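Subclass B1 metallo-beta-lactamase (Myroides odoratimimus, PDB 6T5L) hydrolyses beta-lactam antibiotics, carbapenems among them, as a zinc-dependent enzyme that stays highly active when zinc is scarce. Local coordinates at residues A[180-185]-A[215-220]; A[206-211]-A[228-233]. All blocks are in the same frame, centred on the assembly; numbering follows the deposited sequence.

Contact 1: A[180-185]-A[215-220]. With ZN (zinc ion), chain D.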
loop_
_atom_site.group_PDB
_atom_site.type_symbol
_atom_site.label_atom_id
_atom_site.label_comp_id
_atom_site.label_asym_id
_atom_site.label_seq_id
_atom_site.Cartn_x
_atom_site.Cartn_y
_atom_site.Cartn_z
ATOM N N CYS A 180 3.191 -3.937 4.326
ATOM C CA CYS A 180 4.254 -4.434 5.194
ATOM C C CYS A 180 3.855 -5.589 6.070
ATOM O O CYS A 180 4.733 -6.221 6.665
ATOM C CB CYS A 180 4.757 -3.290 6.050
ATOM S SG CYS A 180 5.285 -1.895 5.065
ATOM N N LEU A 181 2.576 -5.916 6.146
ATOM C CA LEU A 181 2.228 -7.230 6.667
ATOM C C LEU A 181 2.813 -8.396 5.859
ATOM O O LEU A 181 2.981 -9.484 6.414
ATOM C CB LEU A 181 0.715 -7.342 6.723
ATOM C CG LEU A 181 0.126 -8.615 7.322
ATOM C CD1 LEU A 181 0.112 -8.715 8.834
ATOM C CD2 LEU A 181 -1.307 -8.665 6.719
ATOM N N ILE A 182 3.165 -8.198 4.599
ATOM C CA ILE A 182 3.608 -9.277 3.721
ATOM C C ILE A 182 5.055 -9.021 3.338
ATOM O O ILE A 182 5.386 -7.936 2.844
ATOM C CB ILE A 182 2.736 -9.384 2.450
ATOM C CG1 ILE A 182 1.305 -9.729 2.814
ATOM C CG2 ILE A 182 3.267 -10.459 1.490
ATOM C CD1 ILE A 182 1.162 -10.961 3.810
ATOM N N LYS A 183 5.897 -10.030 3.518
ATOM C CA LYS A 183 7.301 -9.955 3.162
ATOM C C LYS A 183 7.497 -10.533 1.757
ATOM O O LYS A 183 6.685 -11.322 1.272
ATOM C CB LYS A 183 8.179 -10.752 4.158
ATOM C CG LYS A 183 8.169 -10.308 5.635
ATOM C CD LYS A 183 8.462 -8.809 5.830
ATOM C CE LYS A 183 8.964 -8.534 7.220
ATOM N NZ LYS A 183 8.958 -7.121 7.519
ATOM N N GLU A 184 8.594 -10.132 1.127
ATOM C CA GLU A 184 9.121 -10.722 -0.082
ATOM C C GLU A 184 9.841 -12.013 0.289
ATOM O O GLU A 184 10.160 -12.270 1.471
ATOM C CB GLU A 184 10.058 -9.721 -0.795
ATOM C CG GLU A 184 11.456 -9.657 -0.181
ATOM C CD GLU A 184 12.511 -8.916 -1.037
ATOM O OE1 GLU A 184 13.388 -8.294 -0.402
ATOM O OE2 GLU A 184 12.495 -8.981 -2.300
ATOM N N ILE A 185 10.054 -12.851 -0.721
ATOM C CA ILE A 185 10.743 -14.120 -0.499
ATOM C C ILE A 185 12.121 -13.867 0.099
ATOM O O ILE A 185 12.876 -13.000 -0.352
ATOM C CB ILE A 185 10.819 -14.914 -1.808
ATOM C CG1 ILE A 185 9.411 -15.155 -2.313
ATOM C CG2 ILE A 185 11.520 -16.298 -1.593
ATOM C CD1 ILE A 185 8.585 -16.151 -1.427
ATOM N N LYS A 215 -2.830 -13.829 -8.034
ATOM C CA LYS A 215 -1.733 -13.918 -8.991
ATOM C C LYS A 215 -0.718 -12.788 -8.807
ATOM O O LYS A 215 0.415 -12.910 -9.273
ATOM C CB LYS A 215 -2.286 -13.884 -10.419
ATOM C CG LYS A 215 -3.156 -15.107 -10.769
ATOM N N ILE A 216 -1.096 -11.695 -8.166
ATOM C CA ILE A 216 -0.195 -10.566 -7.995
ATOM C C ILE A 216 -0.263 -10.214 -6.524
ATOM O O ILE A 216 -1.346 -9.922 -6.010
ATOM C CB ILE A 216 -0.584 -9.355 -8.862
ATOM C CG1 ILE A 216 -0.318 -9.637 -10.355
ATOM C CG2 ILE A 216 0.213 -8.127 -8.445
ATOM C CD1 ILE A 216 -0.884 -8.610 -11.245
ATOM N N VAL A 217 0.873 -10.279 -5.844
ATOM C CA VAL A 217 0.946 -9.958 -4.431
ATOM C C VAL A 217 2.115 -9.005 -4.250
ATOM O O VAL A 217 3.259 -9.364 -4.557
ATOM C CB VAL A 217 1.128 -11.227 -3.576
ATOM C CG1 VAL A 217 1.325 -10.847 -2.101
ATOM C CG2 VAL A 217 -0.066 -12.196 -3.769
ATOM N N ILE A 218 1.838 -7.799 -3.775
ATOM C CA ILE A 218 2.887 -6.782 -3.678
ATOM C C ILE A 218 3.214 -6.595 -2.200
ATOM O O ILE A 218 2.344 -6.176 -1.431
ATOM C CB ILE A 218 2.475 -5.457 -4.330
ATOM C CG1 ILE A 218 2.272 -5.666 -5.832
ATOM C CG2 ILE A 218 3.534 -4.405 -4.020
ATOM C CD1 ILE A 218 1.443 -4.512 -6.460
ATOM N N PRO A 219 4.409 -6.940 -1.765
ATOM C CA PRO A 219 4.796 -6.704 -0.379
ATOM C C PRO A 219 5.178 -5.240 -0.180
ATOM O O PRO A 219 5.415 -4.504 -1.140
ATOM C CB PRO A 219 6.034 -7.582 -0.219
ATOM C CG PRO A 219 6.711 -7.483 -1.631
ATOM C CD PRO A 219 5.575 -7.304 -2.613
ATOM N N GLY A 220 5.327 -4.850 1.096
ATOM C CA GLY A 220 5.640 -3.452 1.417
ATOM C C GLY A 220 7.052 -3.103 1.023
ATOM O O GLY A 220 7.354 -1.948 0.707
HETATM ZN ZN ZN D . 7.131 -1.018 5.711
HETATM O O HOH W 1 8.100 -2.830 6.771
#

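Contact 2: A[206-211]-A[228-233]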
loop_
_atom_site.group_PDB
_atom_site.type_symbol
_atom_site.label_atom_id
_atom_site.label_comp_id
_atom_site.label_asym_id
_atom_site.label_seq_id
_atom_site.Cartn_x
_atom_site.Cartn_y
_atom_site.Cartn_z
ATOM N N LYS A 206 -5.115 -15.902 7.373
ATOM C CA LYS A 206 -6.437 -15.419 7.006
ATOM C C LYS A 206 -6.415 -14.730 5.643
ATOM O O LYS A 206 -7.327 -14.929 4.813
ATOM C CB LYS A 206 -6.950 -14.460 8.097
ATOM C CG LYS A 206 -7.302 -15.099 9.402
ATOM C CD LYS A 206 -7.608 -14.003 10.476
ATOM C CE LYS A 206 -7.590 -14.553 11.902
ATOM N NZ LYS A 206 -8.121 -13.552 12.894
ATOM N N VAL A 207 -5.390 -13.904 5.394
ATOM C CA VAL A 207 -5.228 -13.305 4.068
ATOM C C VAL A 207 -5.125 -14.394 2.994
ATOM O O VAL A 207 -5.686 -14.283 1.899
ATOM C CB VAL A 207 -3.991 -12.386 4.055
ATOM C CG1 VAL A 207 -3.733 -11.944 2.640
ATOM C CG2 VAL A 207 -4.149 -11.209 5.092
ATOM N N LYS A 208 -4.383 -15.440 3.281
ATOM C CA LYS A 208 -4.218 -16.517 2.327
ATOM C C LYS A 208 -5.542 -17.219 2.060
ATOM O O LYS A 208 -5.876 -17.551 0.904
ATOM C CB LYS A 208 -3.193 -17.500 2.875
ATOM C CG LYS A 208 -2.959 -18.690 2.037
ATOM C CD LYS A 208 -1.980 -19.612 2.704
ATOM C CE LYS A 208 -2.213 -21.069 2.268
ATOM N NZ LYS A 208 -0.986 -21.562 1.622
ATOM N N LEU A 209 -6.290 -17.485 3.127
ATOM C CA LEU A 209 -7.571 -18.158 2.986
ATOM C C LEU A 209 -8.527 -17.330 2.140
ATOM O O LEU A 209 -9.298 -17.875 1.352
ATOM C CB LEU A 209 -8.141 -18.411 4.373
ATOM C CG LEU A 209 -9.508 -19.094 4.367
ATOM C CD1 LEU A 209 -9.296 -20.583 4.065
ATOM C CD2 LEU A 209 -10.185 -18.891 5.685
ATOM N N LYS A 210 -8.475 -16.000 2.288
ATOM C CA LYS A 210 -9.395 -15.121 1.580
ATOM C C LYS A 210 -9.040 -14.967 0.104
ATOM O O LYS A 210 -9.934 -14.726 -0.712
ATOM C CB LYS A 210 -9.401 -13.745 2.266
ATOM C CG LYS A 210 -10.623 -12.903 1.954
ATOM C CD LYS A 210 -11.565 -12.880 3.111
ATOM C CE LYS A 210 -12.751 -11.941 2.856
ATOM N NZ LYS A 210 -13.420 -11.480 4.118
ATOM N N TYR A 211 -7.774 -15.159 -0.274
ATOM C CA TYR A 211 -7.319 -14.884 -1.638
ATOM C C TYR A 211 -6.606 -16.083 -2.254
ATOM O O TYR A 211 -5.462 -15.972 -2.713
ATOM C CB TYR A 211 -6.411 -13.652 -1.618
ATOM C CG TYR A 211 -7.113 -12.420 -1.080
ATOM C CD1 TYR A 211 -8.343 -12.016 -1.595
ATOM C CD2 TYR A 211 -6.562 -11.665 -0.097
ATOM C CE1 TYR A 211 -8.988 -10.891 -1.138
ATOM C CE2 TYR A 211 -7.194 -10.519 0.376
ATOM C CZ TYR A 211 -8.392 -10.136 -0.150
ATOM O OH TYR A 211 -9.031 -9.013 0.360
ATOM N N GLU A 228 2.953 -17.399 -2.841
ATOM C CA GLU A 228 4.099 -17.870 -2.081
ATOM C C GLU A 228 4.672 -16.787 -1.158
ATOM O O GLU A 228 5.407 -17.105 -0.214
ATOM C CB GLU A 228 5.134 -18.426 -3.079
ATOM C CG GLU A 228 5.894 -17.399 -3.936
ATOM C CD GLU A 228 5.180 -16.909 -5.239
ATOM O OE1 GLU A 228 3.980 -17.248 -5.506
ATOM O OE2 GLU A 228 5.871 -16.144 -5.980
ATOM N N LEU A 229 4.349 -15.527 -1.385
ATOM C CA LEU A 229 4.764 -14.515 -0.420
ATOM C C LEU A 229 3.971 -14.678 0.859
ATOM O O LEU A 229 4.540 -14.586 1.945
ATOM C CB LEU A 229 4.598 -13.105 -0.975
ATOM C CG LEU A 229 5.822 -12.667 -1.773
ATOM C CD1 LEU A 229 6.070 -13.483 -3.073
ATOM C CD2 LEU A 229 5.661 -11.181 -2.101
ATOM N N PHE A 230 2.667 -14.977 0.740
ATOM C CA PHE A 230 1.867 -15.347 1.902
ATOM C C PHE A 230 2.527 -16.503 2.662
ATOM O O PHE A 230 2.770 -16.431 3.873
ATOM C CB PHE A 230 0.473 -15.794 1.466
ATOM C CG PHE A 230 -0.361 -14.759 0.747
ATOM C CD1 PHE A 230 -0.081 -13.383 0.833
ATOM C CD2 PHE A 230 -1.466 -15.168 0.010
ATOM C CE1 PHE A 230 -0.884 -12.462 0.208
ATOM C CE2 PHE A 230 -2.259 -14.244 -0.632
ATOM C CZ PHE A 230 -1.966 -12.873 -0.506
ATOM N N ASP A 231 2.808 -17.598 1.943
ATOM C CA ASP A 231 3.337 -18.794 2.582
ATOM C C ASP A 231 4.640 -18.487 3.285
ATOM O O ASP A 231 4.861 -18.901 4.429
ATOM C CB ASP A 231 3.591 -19.907 1.555
ATOM C CG ASP A 231 2.333 -20.526 1.025
ATOM O OD1 ASP A 231 1.333 -20.553 1.762
ATOM O OD2 ASP A 231 2.374 -21.039 -0.116
ATOM N N TYR A 232 5.534 -17.778 2.598
ATOM C CA TYR A 232 6.823 -17.477 3.187
ATOM C C TYR A 232 6.661 -16.598 4.444
ATOM O O TYR A 232 7.324 -16.827 5.455
ATOM C CB TYR A 232 7.723 -16.832 2.125
ATOM C CG TYR A 232 9.003 -16.370 2.745
ATOM C CD1 TYR A 232 10.121 -17.248 2.862
ATOM C CD2 TYR A 232 9.082 -15.096 3.295
ATOM C CE1 TYR A 232 11.299 -16.812 3.511
ATOM C CE2 TYR A 232 10.243 -14.664 3.956
ATOM C CZ TYR A 232 11.338 -15.496 4.048
ATOM O OH TYR A 232 12.440 -14.978 4.673
ATOM N N THR A 233 5.727 -15.643 4.428
ATOM C CA THR A 233 5.522 -14.771 5.592
ATOM C C THR A 233 4.889 -15.537 6.753
ATOM O O THR A 233 5.267 -15.342 7.911
ATOM C CB THR A 233 4.670 -13.549 5.180
ATOM O OG1 THR A 233 5.330 -12.810 4.123
ATOM C CG2 THR A 233 4.423 -12.593 6.329
#

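Contact 1: A[180-185]-A[215-220]
Pro-219 is the hub of the packing between 180-185 and 215-220. Its ring carbon CB lies in van der Waals contact with the carbonyl oxygen O of Ile-182, at 3.2 Å, and the same CB sits against the peptide that joins Lys-183 to Glu-184. The next ring carbon, CG, meets CB of Glu-184 at 4.1 Å, so the proline ring is pressed against the backbone as it leaves Ile-182. Farther back along the strand, the two beta-branched side chains cross at about a right angle, CG2 of Ile-182 touching CG1 of Val-217 at 4.1 Å. With CG2 anti to the backbone N, Ile-182 turns this methyl to the strand, while its longer CG1-CD1 branch leads away.

No hydrogen bond links the two segments. The carboxylate of Glu-184 turns away from the proline, its OE2 accepting a hydrogen bond from N of Lys-223. At the metal end the segments close up backbone to backbone, N of Cys-180 standing 3.8 Å from CA of Gly-220, and SG of Cys-180 lies 4.0 Å from the same CA.

Metal coordination is the remaining chemistry. SG of Cys-180 binds zinc at 2.1 Å, a water oxygen binds it at 2.3 Å, and Asp-100 and His-221 complete the Asp-Cys-His zinc site of a subclass B1 enzyme. His-221 directly follows Gly-220, so two of the three protein ligands come from the C-terminal ends of neighbouring parallel strands, 175-179 and 216-219.

In the alpha-beta/beta-alpha fold of the superfamily, strand 216-219 is the edge strand beside 175-179, and the loop 180-185 runs on from the latter's end. Ile-182 packs on Val-204 of helix 200-210 and on Leu-229 of helix 228-237, while Val-217 rests against Phe-230 of the latter helix.

Contact 2: A[206-211]-A[228-233]
Phe-230 projects from helix 228-233 into the side of helix 206-210, and three residues of 206-211 receive its ring. CG1 of Val-207 lies over one face, offset toward the rim, 4.1 Å from the ring centroid and 26° off the normal, a CH-pi contact in which the two side chains cross at about a right angle. The methyl's nearest ring atom is CZ, at 3.7 Å. Near the ring plane, at the edge, stands the carbonyl oxygen O of Tyr-211, 4.2 Å from CE2. At the neighbouring ring atom CD2, CA of Lys-208 comes obliquely to 3.8 Å, which sets the ring close against the helix backbone. The chi1 of -61° places CG of Phe-230 anti to its own carbonyl carbon and sends the ring across the gap.

The pair is antiparallel helix packing, with an axis angle of 156° and a closest approach of 9.8 Å. These helices belong to the C-terminal half of the metallo-beta-lactamase fold and cover one side of the sheet that ends in strand 216-219, whose Val-217 also touches Phe-230.

Toward solvent, Lys-208 reaches over to Asp-231. Its CG is anti to the backbone N, and a bend at the last torsion brings NZ to OD1 of Asp-231 at 2.5 Å, a short salt bridge that uses the syn lone pair of the carboxylate. One turn on from Leu-229, OG1 of Thr-233 donates to O of Leu-229, an oxygen that also accepts from N of Thr-233, on the opposite face of its plane.

How the contacts relate
Both contacts are largely buried, but contact 1 lies nearer the centre of the chain and carries a zinc ligand, whereas contact 2 reaches the surface at its ion pair. They share a framework: helix 200-210, strand 216-219 and helix 228-237 succeed one another in the chain, and the segments of the two contacts alternate along it. Contact 1 joins loop to strand by apolar and backbone packing beside metal coordination; contact 2 joins helix to helix by aromatic packing and an ion pair. They meet directly, N of Lys-183 lying 2.9 Å from OG1 of Thr-233, probably a hydrogen bond, and O of Lys-183 packing on CG of Leu-229.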